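Long-range contacts in myosin-17 (Arabidopsis thaliana, PDB 7KFL), which is a plant class XI myosin whose globular tail, the part modelled, probably recognises the cargo that the motor carries along actin: residues N11-V16 against F54-Q59; T60-I65 against T160-K165; N173-I178 against T244-F249; I302-G307 against P328-Q333. One frame throughout, in Å; residues are numbered along the deposited sequence.

In the fold
All four contacts belong to one elongated, largely helical cargo-binding domain. Contacts 1 and 2 share helix 53-65 and touch each other: I58 of the first packs on F162 of the second. Contacts 2 and 3, their centres about 20 Å apart, both use the long helix 150-186. Contact 3 is buried near the middle of the chain and apolar; contact 2 is partly buried but likewise apolar, neither with a hydrogen bond across it. Contacts 1 and 4, also partly buried, lie on opposite sides of the chain's centre, their centres about 52 Å apart, and each adds a polar link: a salt bridge in contact 1, a side-chain-to-backbone bond in contact 4.

Contact 1: N11-V16 against F54-Q59; sequences NQDLLV and FDRIIQ
R56 reaches from helix 53-65 to D13 and V16 on helix 4-20, where two nearly parallel helices of the tail's helical bundle pack side by side. The short segments cross at -22° with their axes 10.1 Å apart, and V16 and I57 are the closest backbone neighbours.

The polar part is a salt bridge. R56 NH1 donates to D13 OD1 at 3.0 Å in a nearly straight bond, and NH2 adds a weak one to the same oxygen. D13 OD1 lies in the guanidinium plane, but the carboxylate stands almost upright to that plane, its oxygen met from above the carboxylate. One oxygen takes both N-H groups, the second only weakly, unlike the flat, two-oxygen pairing of a bidentate bridge. Bends at chi2 (-146°) and chi3 (56°) turn the arginine chain toward D13. Q12 crosses that chain at about a right angle, its OE1 4.1 Å from R56 CD.

The apolar part lies beneath the charge. V16 CG2 packs over one face of the guanidinium, toward its rim, and also touches R56 CB. Deeper in, L15 and I57 make a looser contact, and both also pack on helix 31-43, L15 on C39 and I57 on I36. V16 goes on to touch T60, one turn along from R56. On the guanidinium itself, the nearest atom to V16 CG2 is NH2, at 3.7 Å.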
loop_
_atom_site.group_PDB
_atom_site.type_symbol
_atom_site.label_atom_id
_atom_site.label_comp_id
_atom_site.label_asym_id
_atom_site.label_seq_id
_atom_site.Cartn_x
_atom_site.Cartn_y
_atom_site.Cartn_z
ATOM N N ASN A 11 24.563 1.624 -29.103
ATOM C CA ASN A 11 24.785 1.854 -27.647
ATOM C C ASN A 11 23.473 1.660 -26.878
ATOM O O ASN A 11 23.511 1.046 -25.798
ATOM C CB ASN A 11 25.368 3.244 -27.375
ATOM C CG ASN A 11 26.836 3.355 -27.730
ATOM O OD1 ASN A 11 27.490 2.355 -28.017
ATOM N ND2 ASN A 11 27.365 4.568 -27.709
ATOM N N GLN A 12 22.362 2.179 -27.411
ATOM C CA GLN A 12 21.007 2.070 -26.804
ATOM C C GLN A 12 20.544 0.609 -26.859
ATOM O O GLN A 12 20.010 0.132 -25.840
ATOM C CB GLN A 12 20.030 3.014 -27.508
ATOM C CG GLN A 12 20.307 4.485 -27.222
ATOM C CD GLN A 12 19.576 5.422 -28.152
ATOM O OE1 GLN A 12 18.585 5.060 -28.783
ATOM N NE2 GLN A 12 20.061 6.651 -28.238
ATOM N N ASP A 13 20.755 -0.067 -27.995
ATOM C CA ASP A 13 20.464 -1.516 -28.190
ATOM C C ASP A 13 21.214 -2.340 -27.135
ATOM O O ASP A 13 20.650 -3.344 -26.660
ATOM C CB ASP A 13 20.834 -1.992 -29.601
ATOM C CG ASP A 13 19.691 -1.947 -30.604
ATOM O OD1 ASP A 13 18.574 -2.370 -30.243
ATOM O OD2 ASP A 13 19.929 -1.496 -31.741
ATOM N N LEU A 14 22.437 -1.925 -26.791
ATOM C CA LEU A 14 23.314 -2.599 -25.795
ATOM C C LEU A 14 22.714 -2.466 -24.388
ATOM O O LEU A 14 22.587 -3.503 -23.712
ATOM C CB LEU A 14 24.719 -1.987 -25.856
ATOM C CG LEU A 14 25.822 -2.884 -26.420
ATOM C CD1 LEU A 14 26.074 -4.078 -25.510
ATOM C CD2 LEU A 14 25.496 -3.340 -27.836
ATOM N N LEU A 15 22.374 -1.242 -23.968
ATOM C CA LEU A 15 21.828 -0.939 -22.615
ATOM C C LEU A 15 20.518 -1.707 -22.413
ATOM O O LEU A 15 20.367 -2.329 -21.349
ATOM C CB LEU A 15 21.614 0.573 -22.464
ATOM C CG LEU A 15 21.191 1.049 -21.073
ATOM C CD1 LEU A 15 22.227 0.678 -20.021
ATOM C CD2 LEU A 15 20.949 2.550 -21.062
ATOM N N VAL A 16 19.620 -1.669 -23.406
ATOM C CA VAL A 16 18.304 -2.378 -23.392
ATOM C C VAL A 16 18.542 -3.859 -23.076
ATOM O O VAL A 16 17.779 -4.412 -22.261
ATOM C CB VAL A 16 17.540 -2.198 -24.720
ATOM C CG1 VAL A 16 16.419 -3.218 -24.888
ATOM C CG2 VAL A 16 16.993 -0.785 -24.864
ATOM N N PHE A 54 15.885 7.476 -23.608
ATOM C CA PHE A 54 14.902 7.593 -22.499
ATOM C C PHE A 54 13.648 6.776 -22.834
ATOM O O PHE A 54 13.201 5.999 -21.975
ATOM C CB PHE A 54 14.565 9.060 -22.236
ATOM C CG PHE A 54 15.740 9.894 -21.795
ATOM C CD1 PHE A 54 16.398 9.620 -20.607
ATOM C CD2 PHE A 54 16.189 10.955 -22.566
ATOM C CE1 PHE A 54 17.479 10.386 -20.202
ATOM C CE2 PHE A 54 17.271 11.720 -22.159
ATOM C CZ PHE A 54 17.914 11.435 -20.978
ATOM N N ASP A 55 13.108 6.949 -24.044
ATOM C CA ASP A 55 11.927 6.200 -24.556
ATOM C C ASP A 55 12.175 4.694 -24.420
ATOM O O ASP A 55 11.250 3.979 -23.986
ATOM C CB ASP A 55 11.620 6.549 -26.016
ATOM C CG ASP A 55 10.835 7.836 -26.204
ATOM O OD1 ASP A 55 10.333 8.376 -25.195
ATOM O OD2 ASP A 55 10.725 8.283 -27.361
ATOM N N ARG A 56 13.380 4.240 -24.768
ATOM C CA ARG A 56 13.738 2.800 -24.858
ATOM C C ARG A 56 13.871 2.205 -23.452
ATOM O O ARG A 56 13.477 1.034 -23.278
ATOM C CB ARG A 56 15.013 2.637 -25.687
ATOM C CG ARG A 56 14.829 3.035 -27.144
ATOM C CD ARG A 56 15.654 2.204 -28.100
ATOM N NE ARG A 56 15.398 0.776 -27.958
ATOM C CZ ARG A 56 16.115 -0.182 -28.533
ATOM N NH1 ARG A 56 17.145 0.127 -29.303
ATOM N NH2 ARG A 56 15.801 -1.450 -28.335
ATOM N N ILE A 57 14.405 2.973 -22.497
ATOM C CA ILE A 57 14.411 2.612 -21.047
ATOM C C ILE A 57 12.957 2.399 -20.606
ATOM O O ILE A 57 12.665 1.326 -20.042
ATOM C CB ILE A 57 15.122 3.686 -20.194
ATOM C CG1 ILE A 57 16.633 3.698 -20.443
ATOM C CG2 ILE A 57 14.804 3.503 -18.715
ATOM C CD1 ILE A 57 17.346 4.899 -19.862
ATOM N N ILE A 58 12.086 3.380 -20.864
ATOM C CA ILE A 58 10.653 3.369 -20.443
ATOM C C ILE A 58 9.960 2.154 -21.073
ATOM O O ILE A 58 9.251 1.437 -20.337
ATOM C CB ILE A 58 9.955 4.696 -20.808
ATOM C CG1 ILE A 58 10.516 5.874 -20.005
ATOM C CG2 ILE A 58 8.444 4.586 -20.658
ATOM C CD1 ILE A 58 10.218 5.826 -18.521
ATOM N N GLN A 59 10.164 1.931 -22.376
ATOM C CA GLN A 59 9.560 0.808 -23.145
ATOM C C GLN A 59 9.985 -0.530 -22.526
ATOM O O GLN A 59 9.128 -1.429 -22.415
ATOM C CB GLN A 59 9.968 0.887 -24.617
ATOM C CG GLN A 59 9.225 1.967 -25.391
ATOM C CD GLN A 59 9.890 2.317 -26.702
ATOM O OE1 GLN A 59 10.859 1.683 -27.122
ATOM N NE2 GLN A 59 9.369 3.338 -27.365
#

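Contact 2: T60-I65 against T160-K165; sequences TIATAI and TAFLEK
F162 points its ring from helix 150-186 toward helix 53-65, with the far end of the ring lying against A62. A62 CB is 3.6 Å from F162 CZ and equally near CE2, so the small methyl lets the ring come close to the backbone, and A62 CA is 3.7 Å from F162 CE2. The methyl approaches obliquely, neither squarely over the face nor in the ring plane. I65 meets the phenylalanine differently: its CD1 lies near the ring plane, at the edge formed by CD2 and CE2, 4.1 Å from F162 CD2. I61 CG2 comes to the same CD2 carbon at 4.3 Å, again obliquely. Three side chains of this segment touch the ring, and I58, one turn earlier, packs on it as well.

These are two nearly parallel helices of an all-helical bundle, their segments 12° apart in direction. The axes stay 11.5 Å from each other, a wide spacing spanned by the large F162 side chain. A62 lies nearest F162 along the backbones, and I65 nearest K165 one turn further on.

CG1 of I65 sits between the backbone N and the carbonyl carbon (chi1 71°), and the extended chi2 carries CD1 outward to the ring edge. The same methyl also meets the aliphatic part of K165, whose CE is 4.2 Å from I65 CD1. K165 NZ makes a long, weak ion pair with E66. On the inner side, I61 packs on L159 and I166, and I65 on I166 and M169, all of helix 150-186.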
loop_
_atom_site.group_PDB
_atom_site.type_symbol
_atom_site.label_atom_id
_atom_site.label_comp_id
_atom_site.label_asym_id
_atom_site.label_seq_id
_atom_site.Cartn_x
_atom_site.Cartn_y
_atom_site.Cartn_z
ATOM N N THR A 60 11.256 -0.647 -22.134
ATOM C CA THR A 60 11.850 -1.866 -21.520
ATOM C C THR A 60 11.112 -2.181 -20.213
ATOM O O THR A 60 10.631 -3.326 -20.070
ATOM C CB THR A 60 13.362 -1.693 -21.321
ATOM O OG1 THR A 60 13.938 -1.427 -22.601
ATOM C CG2 THR A 60 14.030 -2.904 -20.705
ATOM N N ILE A 61 11.016 -1.200 -19.307
ATOM C CA ILE A 61 10.324 -1.337 -17.989
ATOM C C ILE A 61 8.852 -1.679 -18.249
ATOM O O ILE A 61 8.335 -2.589 -17.587
ATOM C CB ILE A 61 10.472 -0.064 -17.130
ATOM C CG1 ILE A 61 11.938 0.249 -16.812
ATOM C CG2 ILE A 61 9.638 -0.172 -15.862
ATOM C CD1 ILE A 61 12.174 1.663 -16.324
ATOM N N ALA A 62 8.213 -0.967 -19.182
ATOM C CA ALA A 62 6.796 -1.156 -19.571
ATOM C C ALA A 62 6.571 -2.597 -20.048
ATOM O O ALA A 62 5.578 -3.201 -19.619
ATOM C CB ALA A 62 6.410 -0.154 -20.631
ATOM N N THR A 63 7.467 -3.127 -20.886
ATOM C CA THR A 63 7.355 -4.485 -21.489
ATOM C C THR A 63 7.616 -5.558 -20.422
ATOM O O THR A 63 7.076 -6.675 -20.568
ATOM C CB THR A 63 8.309 -4.660 -22.676
ATOM O OG1 THR A 63 8.389 -3.431 -23.396
ATOM C CG2 THR A 63 7.871 -5.764 -23.614
ATOM N N ALA A 64 8.408 -5.233 -19.396
ATOM C CA ALA A 64 8.833 -6.162 -18.323
ATOM C C ALA A 64 7.681 -6.418 -17.342
ATOM O O ALA A 64 7.485 -7.591 -16.974
ATOM C CB ALA A 64 10.047 -5.613 -17.613
ATOM N N ILE A 65 6.955 -5.373 -16.928
ATOM C CA ILE A 65 5.938 -5.447 -15.833
ATOM C C ILE A 65 4.591 -5.937 -16.384
ATOM O O ILE A 65 3.809 -6.483 -15.584
ATOM C CB ILE A 65 5.791 -4.101 -15.092
ATOM C CG1 ILE A 65 5.105 -3.030 -15.949
ATOM C CG2 ILE A 65 7.139 -3.641 -14.555
ATOM C CD1 ILE A 65 4.935 -1.693 -15.258
ATOM N N THR A 160 8.664 8.708 -13.069
ATOM C CA THR A 160 7.812 8.994 -11.881
ATOM C C THR A 160 6.466 8.280 -12.057
ATOM O O THR A 160 6.066 7.543 -11.138
ATOM C CB THR A 160 7.646 10.506 -11.666
ATOM O OG1 THR A 160 8.919 11.039 -11.299
ATOM C CG2 THR A 160 6.633 10.860 -10.598
ATOM N N ALA A 161 5.813 8.478 -13.206
ATOM C CA ALA A 161 4.493 7.892 -13.540
ATOM C C ALA A 161 4.567 6.360 -13.475
ATOM O O ALA A 161 3.585 5.745 -13.030
ATOM C CB ALA A 161 4.030 8.367 -14.896
ATOM N N PHE A 162 5.689 5.764 -13.886
ATOM C CA PHE A 162 5.875 4.288 -13.913
ATOM C C PHE A 162 6.127 3.756 -12.495
ATOM O O PHE A 162 5.645 2.650 -12.196
ATOM C CB PHE A 162 6.955 3.888 -14.919
ATOM C CG PHE A 162 6.375 3.431 -16.232
ATOM C CD1 PHE A 162 6.060 4.342 -17.229
ATOM C CD2 PHE A 162 6.082 2.093 -16.447
ATOM C CE1 PHE A 162 5.500 3.922 -18.426
ATOM C CE2 PHE A 162 5.524 1.674 -17.645
ATOM C CZ PHE A 162 5.231 2.588 -18.631
ATOM N N LEU A 163 6.832 4.508 -11.644
ATOM C CA LEU A 163 7.009 4.159 -10.208
ATOM C C LEU A 163 5.633 4.079 -9.536
ATOM O O LEU A 163 5.387 3.105 -8.798
ATOM C CB LEU A 163 7.894 5.201 -9.517
ATOM C CG LEU A 163 8.062 5.021 -8.007
ATOM C CD1 LEU A 163 8.641 3.655 -7.680
ATOM C CD2 LEU A 163 8.934 6.116 -7.416
ATOM N N GLU A 164 4.776 5.071 -9.785
ATOM C CA GLU A 164 3.401 5.158 -9.225
ATOM C C GLU A 164 2.567 3.981 -9.747
ATOM O O GLU A 164 1.846 3.376 -8.937
ATOM C CB GLU A 164 2.780 6.511 -9.570
ATOM C CG GLU A 164 3.397 7.659 -8.787
ATOM C CD GLU A 164 3.065 9.054 -9.285
ATOM O OE1 GLU A 164 2.242 9.175 -10.216
ATOM O OE2 GLU A 164 3.637 10.020 -8.740
ATOM N N LYS A 165 2.682 3.660 -11.039
ATOM C CA LYS A 165 1.968 2.527 -11.690
ATOM C C LYS A 165 2.421 1.200 -11.070
ATOM O O LYS A 165 1.549 0.374 -10.727
ATOM C CB LYS A 165 2.225 2.521 -13.198
ATOM C CG LYS A 165 1.641 1.335 -13.951
ATOM C CD LYS A 165 1.642 1.527 -15.451
ATOM C CE LYS A 165 1.325 0.257 -16.214
ATOM N NZ LYS A 165 -0.081 -0.165 -16.020
#

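Contact 3: N173-I178 against T244-F249; sequences NLKKEI and TQIFSF
F249 swings its ring away from its own backbone N (chi1 168°) and onto helix 150-186, where K175, its chain extended, passes over one face. K175 CG stands 4.2 Å from the ring centroid and 15° off the normal, a CH-pi contact displaced toward the rim. The chain runs on over the CG/CD1 side of the ring toward its stem, where K175 CE is 4.0 Å from F249 CB. I178 CG1 takes the ring edge, 4.1 Å from F249 CE2.

I246, one turn earlier on helix 236-260, presses its CD1 against K175 CG at 3.5 Å and L174 CG at 3.8 Å, while its other branch, CG2, meets I178 CD1 at 3.7 Å. The two branches of I246 thus reach different turns of helix 150-186, CD1 the L174/K175 pair and CG2 I178. The two segments cross at -34°, their axes 10.6 Å apart, an ordinary packing of two helices that joins helix 150-186 to the DIL region in the middle of the domain.

With F249 cut back to an alanine, the K175 methylenes and the I178 side chain would probably face a gap in this buried layer.

No hydrogen bond crosses the interface. CG, CD and CE of K175 do the touching, while NZ goes on to a long, weak ion pair with D380: the lysine contributes apolar surface here, and its charge is carried past the ring.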
loop_
_atom_site.group_PDB
_atom_site.type_symbol
_atom_site.label_atom_id
_atom_site.label_comp_id
_atom_site.label_asym_id
_atom_site.label_seq_id
_atom_site.Cartn_x
_atom_site.Cartn_y
_atom_site.Cartn_z
ATOM N N ASN A 173 -2.350 -6.013 -6.600
ATOM C CA ASN A 173 -2.116 -7.483 -6.696
ATOM C C ASN A 173 -2.306 -8.137 -5.320
ATOM O O ASN A 173 -2.930 -9.219 -5.262
ATOM C CB ASN A 173 -0.722 -7.828 -7.234
ATOM C CG ASN A 173 -0.600 -7.713 -8.739
ATOM O OD1 ASN A 173 -1.562 -7.384 -9.429
ATOM N ND2 ASN A 173 0.588 -7.978 -9.258
ATOM N N LEU A 174 -1.774 -7.512 -4.264
ATOM C CA LEU A 174 -1.896 -7.981 -2.857
ATOM C C LEU A 174 -3.362 -7.885 -2.410
ATOM O O LEU A 174 -3.836 -8.846 -1.775
ATOM C CB LEU A 174 -0.964 -7.150 -1.966
ATOM C CG LEU A 174 -1.001 -7.446 -0.466
ATOM C CD1 LEU A 174 -0.936 -8.938 -0.182
ATOM C CD2 LEU A 174 0.136 -6.729 0.243
ATOM N N LYS A 175 -4.048 -6.782 -2.744
ATOM C CA LYS A 175 -5.499 -6.567 -2.471
ATOM C C LYS A 175 -6.316 -7.717 -3.079
ATOM O O LYS A 175 -7.201 -8.237 -2.380
ATOM C CB LYS A 175 -5.990 -5.228 -3.035
ATOM C CG LYS A 175 -5.653 -3.996 -2.202
ATOM C CD LYS A 175 -6.415 -2.746 -2.613
ATOM C CE LYS A 175 -5.936 -1.494 -1.903
ATOM N NZ LYS A 175 -6.709 -0.291 -2.299
ATOM N N LYS A 176 -6.022 -8.093 -4.327
ATOM C CA LYS A 176 -6.744 -9.148 -5.092
ATOM C C LYS A 176 -6.515 -10.520 -4.443
ATOM O O LYS A 176 -7.415 -11.379 -4.552
ATOM C CB LYS A 176 -6.271 -9.147 -6.549
ATOM C CG LYS A 176 -6.879 -10.213 -7.453
ATOM C CD LYS A 176 -6.011 -10.527 -8.656
ATOM C CE LYS A 176 -6.775 -10.575 -9.963
ATOM N NZ LYS A 176 -5.871 -10.409 -11.129
ATOM N N GLU A 177 -5.355 -10.726 -3.812
ATOM C CA GLU A 177 -4.953 -12.028 -3.214
ATOM C C GLU A 177 -5.659 -12.229 -1.865
ATOM O O GLU A 177 -6.086 -13.371 -1.603
ATOM C CB GLU A 177 -3.433 -12.101 -3.058
ATOM C CG GLU A 177 -2.920 -13.518 -2.872
ATOM C CD GLU A 177 -1.408 -13.643 -2.810
ATOM O OE1 GLU A 177 -0.742 -13.279 -3.806
ATOM O OE2 GLU A 177 -0.899 -14.091 -1.761
ATOM N N ILE A 178 -5.773 -11.175 -1.047
ATOM C CA ILE A 178 -6.348 -11.250 0.334
ATOM C C ILE A 178 -7.841 -10.897 0.308
ATOM O O ILE A 178 -8.475 -11.016 1.375
ATOM C CB ILE A 178 -5.569 -10.371 1.337
ATOM C CG1 ILE A 178 -5.786 -8.873 1.107
ATOM C CG2 ILE A 178 -4.092 -10.742 1.334
ATOM C CD1 ILE A 178 -5.067 -7.991 2.102
ATOM N N THR A 244 0.316 0.020 4.892
ATOM C CA THR A 244 -0.598 1.022 5.510
ATOM C C THR A 244 -1.853 1.156 4.640
ATOM O O THR A 244 -2.958 1.149 5.204
ATOM C CB THR A 244 0.093 2.374 5.723
ATOM O OG1 THR A 244 1.247 2.164 6.537
ATOM C CG2 THR A 244 -0.803 3.398 6.384
ATOM N N GLN A 245 -1.684 1.252 3.318
ATOM C CA GLN A 245 -2.801 1.350 2.336
ATOM C C GLN A 245 -3.572 0.022 2.280
ATOM O O GLN A 245 -4.786 0.064 2.015
ATOM C CB GLN A 245 -2.276 1.750 0.954
ATOM C CG GLN A 245 -1.813 3.198 0.880
ATOM C CD GLN A 245 -1.814 3.750 -0.526
ATOM O OE1 GLN A 245 -1.560 3.038 -1.498
ATOM N NE2 GLN A 245 -2.094 5.038 -0.646
ATOM N N ILE A 246 -2.901 -1.110 2.516
ATOM C CA ILE A 246 -3.514 -2.473 2.472
ATOM C C ILE A 246 -4.330 -2.710 3.751
ATOM O O ILE A 246 -5.416 -3.311 3.647
ATOM C CB ILE A 246 -2.435 -3.551 2.254
ATOM C CG1 ILE A 246 -1.887 -3.506 0.826
ATOM C CG2 ILE A 246 -2.958 -4.937 2.607
ATOM C CD1 ILE A 246 -2.806 -4.119 -0.208
ATOM N N PHE A 247 -3.824 -2.283 4.912
ATOM C CA PHE A 247 -4.529 -2.404 6.216
ATOM C C PHE A 247 -5.757 -1.485 6.205
ATOM O O PHE A 247 -6.798 -1.873 6.778
ATOM C CB PHE A 247 -3.581 -2.137 7.389
ATOM C CG PHE A 247 -2.901 -3.375 7.920
ATOM C CD1 PHE A 247 -2.093 -4.148 7.098
ATOM C CD2 PHE A 247 -3.072 -3.776 9.237
ATOM C CE1 PHE A 247 -1.470 -5.288 7.582
ATOM C CE2 PHE A 247 -2.447 -4.916 9.721
ATOM C CZ PHE A 247 -1.648 -5.671 8.893
ATOM N N SER A 248 -5.642 -0.322 5.558
ATOM C CA SER A 248 -6.776 0.573 5.198
ATOM C C SER A 248 -7.878 -0.250 4.515
ATOM O O SER A 248 -9.031 -0.188 4.975
ATOM C CB SER A 248 -6.314 1.721 4.330
ATOM O OG SER A 248 -7.281 2.043 3.342
ATOM N N PHE A 249 -7.522 -1.008 3.474
ATOM C CA PHE A 249 -8.435 -1.897 2.705
ATOM C C PHE A 249 -9.074 -2.931 3.643
ATOM O O PHE A 249 -10.305 -3.122 3.578
ATOM C CB PHE A 249 -7.675 -2.553 1.548
ATOM C CG PHE A 249 -8.395 -3.687 0.866
ATOM C CD1 PHE A 249 -9.411 -3.437 -0.043
ATOM C CD2 PHE A 249 -8.041 -5.003 1.117
ATOM C CE1 PHE A 249 -10.066 -4.481 -0.679
ATOM C CE2 PHE A 249 -8.699 -6.046 0.482
ATOM C CZ PHE A 249 -9.709 -5.784 -0.416
#

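Contact 4: I302-G307 against P328-Q333; sequences IRQAVG and PVLSIQ
The backbone of 328-331 runs as a loop past one side of helix 300-309, with Q304 nearest V329 and A305 nearest L330, both pairs 7.7 Å apart between CA atoms; the loop then enters helix 332-341.

Q304 carries most of the contact. Its CG lies anti to the carbonyl carbon (chi1 -75°), and the extended chain beyond takes the amide out to the loop. There OE1 accepts the backbone N-H of V329 at 3.0 Å, in a bond of 161° at the hydrogen. The donor lies in the carbonyl plane, on a lone pair, with a C=O...N angle of 138°. P328 N is also close to Q304 OE1 but has no hydrogen to share; the proline ring lies against the amide, CD 3.6 Å from Q304 CD. V329 crosses the glutamine at about a right angle, its CG2 3.5 Å from Q304 NE2.

Nearer the helix axis, the two methyls of L330 part company: CD1 meets Q304 CB at 4.0 Å, and CD2 meets A305 CB at 4.2 Å. A305 also packs on F255 and L258 of helix 236-260, so the buried L330 joins the loop to that packing through A305.

A leucine replacing Q304 would keep some apolar bulk but is likely to leave the V329 N-H without its acceptor and the loop less firmly placed.

S331 follows at the N-cap of helix 332-341, its side chain capping a backbone N just beyond 333. The whole is a helix-to-loop contact within the DIL region, in which a side-chain amide holds the backbone just before an N-capped helix.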
loop_
_atom_site.group_PDB
_atom_site.type_symbol
_atom_site.label_atom_id
_atom_site.label_comp_id
_atom_site.label_asym_id
_atom_site.label_seq_id
_atom_site.Cartn_x
_atom_site.Cartn_y
_atom_site.Cartn_z
ATOM N N ILE A 302 -12.348 -0.888 12.897
ATOM C CA ILE A 302 -12.773 -2.305 13.115
ATOM C C ILE A 302 -12.413 -2.721 14.547
ATOM O O ILE A 302 -13.248 -3.386 15.183
ATOM C CB ILE A 302 -12.189 -3.263 12.051
ATOM C CG1 ILE A 302 -12.707 -4.696 12.226
ATOM C CG2 ILE A 302 -10.668 -3.235 12.030
ATOM C CD1 ILE A 302 -14.212 -4.831 12.165
ATOM N N ARG A 303 -11.233 -2.327 15.039
ATOM C CA ARG A 303 -10.754 -2.635 16.415
ATOM C C ARG A 303 -11.780 -2.134 17.441
ATOM O O ARG A 303 -12.194 -2.938 18.304
ATOM C CB ARG A 303 -9.379 -2.005 16.662
ATOM C CG ARG A 303 -8.232 -2.747 15.990
ATOM C CD ARG A 303 -6.981 -1.898 15.864
ATOM N NE ARG A 303 -6.515 -1.405 17.153
ATOM C CZ ARG A 303 -5.594 -0.458 17.321
ATOM N NH1 ARG A 303 -5.019 0.120 16.279
ATOM N NH2 ARG A 303 -5.252 -0.090 18.543
ATOM N N GLN A 304 -12.179 -0.864 17.330
ATOM C CA GLN A 304 -13.117 -0.182 18.263
ATOM C C GLN A 304 -14.518 -0.793 18.128
ATOM O O GLN A 304 -15.143 -1.053 19.174
ATOM C CB GLN A 304 -13.125 1.325 17.999
ATOM C CG GLN A 304 -11.882 2.029 18.531
ATOM C CD GLN A 304 -11.798 3.480 18.125
ATOM O OE1 GLN A 304 -12.807 4.150 17.915
ATOM N NE2 GLN A 304 -10.580 3.988 18.025
ATOM N N ALA A 305 -14.981 -1.012 16.892
ATOM C CA ALA A 305 -16.283 -1.644 16.564
ATOM C C ALA A 305 -16.357 -3.045 17.182
ATOM O O ALA A 305 -17.397 -3.375 17.778
ATOM C CB ALA A 305 -16.469 -1.700 15.068
ATOM N N VAL A 306 -15.294 -3.839 17.033
ATOM C CA VAL A 306 -15.159 -5.195 17.648
ATOM C C VAL A 306 -15.113 -5.040 19.173
ATOM O O VAL A 306 -15.751 -5.855 19.867
ATOM C CB VAL A 306 -13.923 -5.934 17.102
ATOM C CG1 VAL A 306 -13.506 -7.103 17.980
ATOM C CG2 VAL A 306 -14.154 -6.400 15.677
ATOM N N GLY A 307 -14.384 -4.033 19.666
ATOM C CA GLY A 307 -14.327 -3.666 21.094
ATOM C C GLY A 307 -15.718 -3.456 21.672
ATOM O O GLY A 307 -15.947 -3.873 22.827
ATOM N N PRO A 328 -14.110 6.192 19.995
ATOM C CA PRO A 328 -13.947 7.616 19.688
ATOM C C PRO A 328 -13.799 7.967 18.197
ATOM O O PRO A 328 -13.986 9.121 17.866
ATOM C CB PRO A 328 -12.664 8.003 20.444
ATOM C CG PRO A 328 -11.907 6.702 20.590
ATOM C CD PRO A 328 -12.986 5.658 20.779
ATOM N N VAL A 329 -13.474 6.989 17.344
ATOM C CA VAL A 329 -13.258 7.183 15.878
ATOM C C VAL A 329 -14.579 6.962 15.126
ATOM O O VAL A 329 -14.721 7.528 14.023
ATOM C CB VAL A 329 -12.134 6.266 15.355
ATOM C CG1 VAL A 329 -12.162 6.109 13.840
ATOM C CG2 VAL A 329 -10.768 6.755 15.811
ATOM N N LEU A 330 -15.505 6.177 15.687
ATOM C CA LEU A 330 -16.807 5.848 15.042
ATOM C C LEU A 330 -17.743 7.058 15.112
ATOM O O LEU A 330 -17.774 7.724 16.165
ATOM C CB LEU A 330 -17.443 4.631 15.723
ATOM C CG LEU A 330 -17.101 3.276 15.105
ATOM C CD1 LEU A 330 -15.633 2.936 15.313
ATOM C CD2 LEU A 330 -17.988 2.182 15.677
ATOM N N SER A 331 -18.479 7.315 14.026
ATOM C CA SER A 331 -19.544 8.347 13.937
ATOM C C SER A 331 -20.807 7.843 14.647
ATOM O O SER A 331 -20.918 6.617 14.871
ATOM C CB SER A 331 -19.837 8.699 12.504
ATOM O OG SER A 331 -20.579 7.665 11.875
ATOM N N ILE A 332 -21.728 8.756 14.966
ATOM C CA ILE A 332 -23.038 8.439 15.610
ATOM C C ILE A 332 -23.837 7.523 14.673
ATOM O O ILE A 332 -24.429 6.552 15.177
ATOM C CB ILE A 332 -23.812 9.725 15.966
ATOM C CG1 ILE A 332 -23.102 10.545 17.050
ATOM C CG2 ILE A 332 -25.249 9.404 16.355
ATOM C CD1 ILE A 332 -23.046 9.877 18.412
ATOM N N GLN A 333 -23.846 7.818 13.369
ATOM C CA GLN A 333 -24.643 7.068 12.358
ATOM C C GLN A 333 -24.141 5.618 12.282
ATOM O O GLN A 333 -24.975 4.721 12.039
ATOM C CB GLN A 333 -24.586 7.734 10.978
ATOM C CG GLN A 333 -25.918 7.699 10.237
ATOM C CD GLN A 333 -25.808 7.229 8.805
ATOM O OE1 GLN A 333 -25.135 7.842 7.977
ATOM N NE2 GLN A 333 -26.491 6.138 8.493
#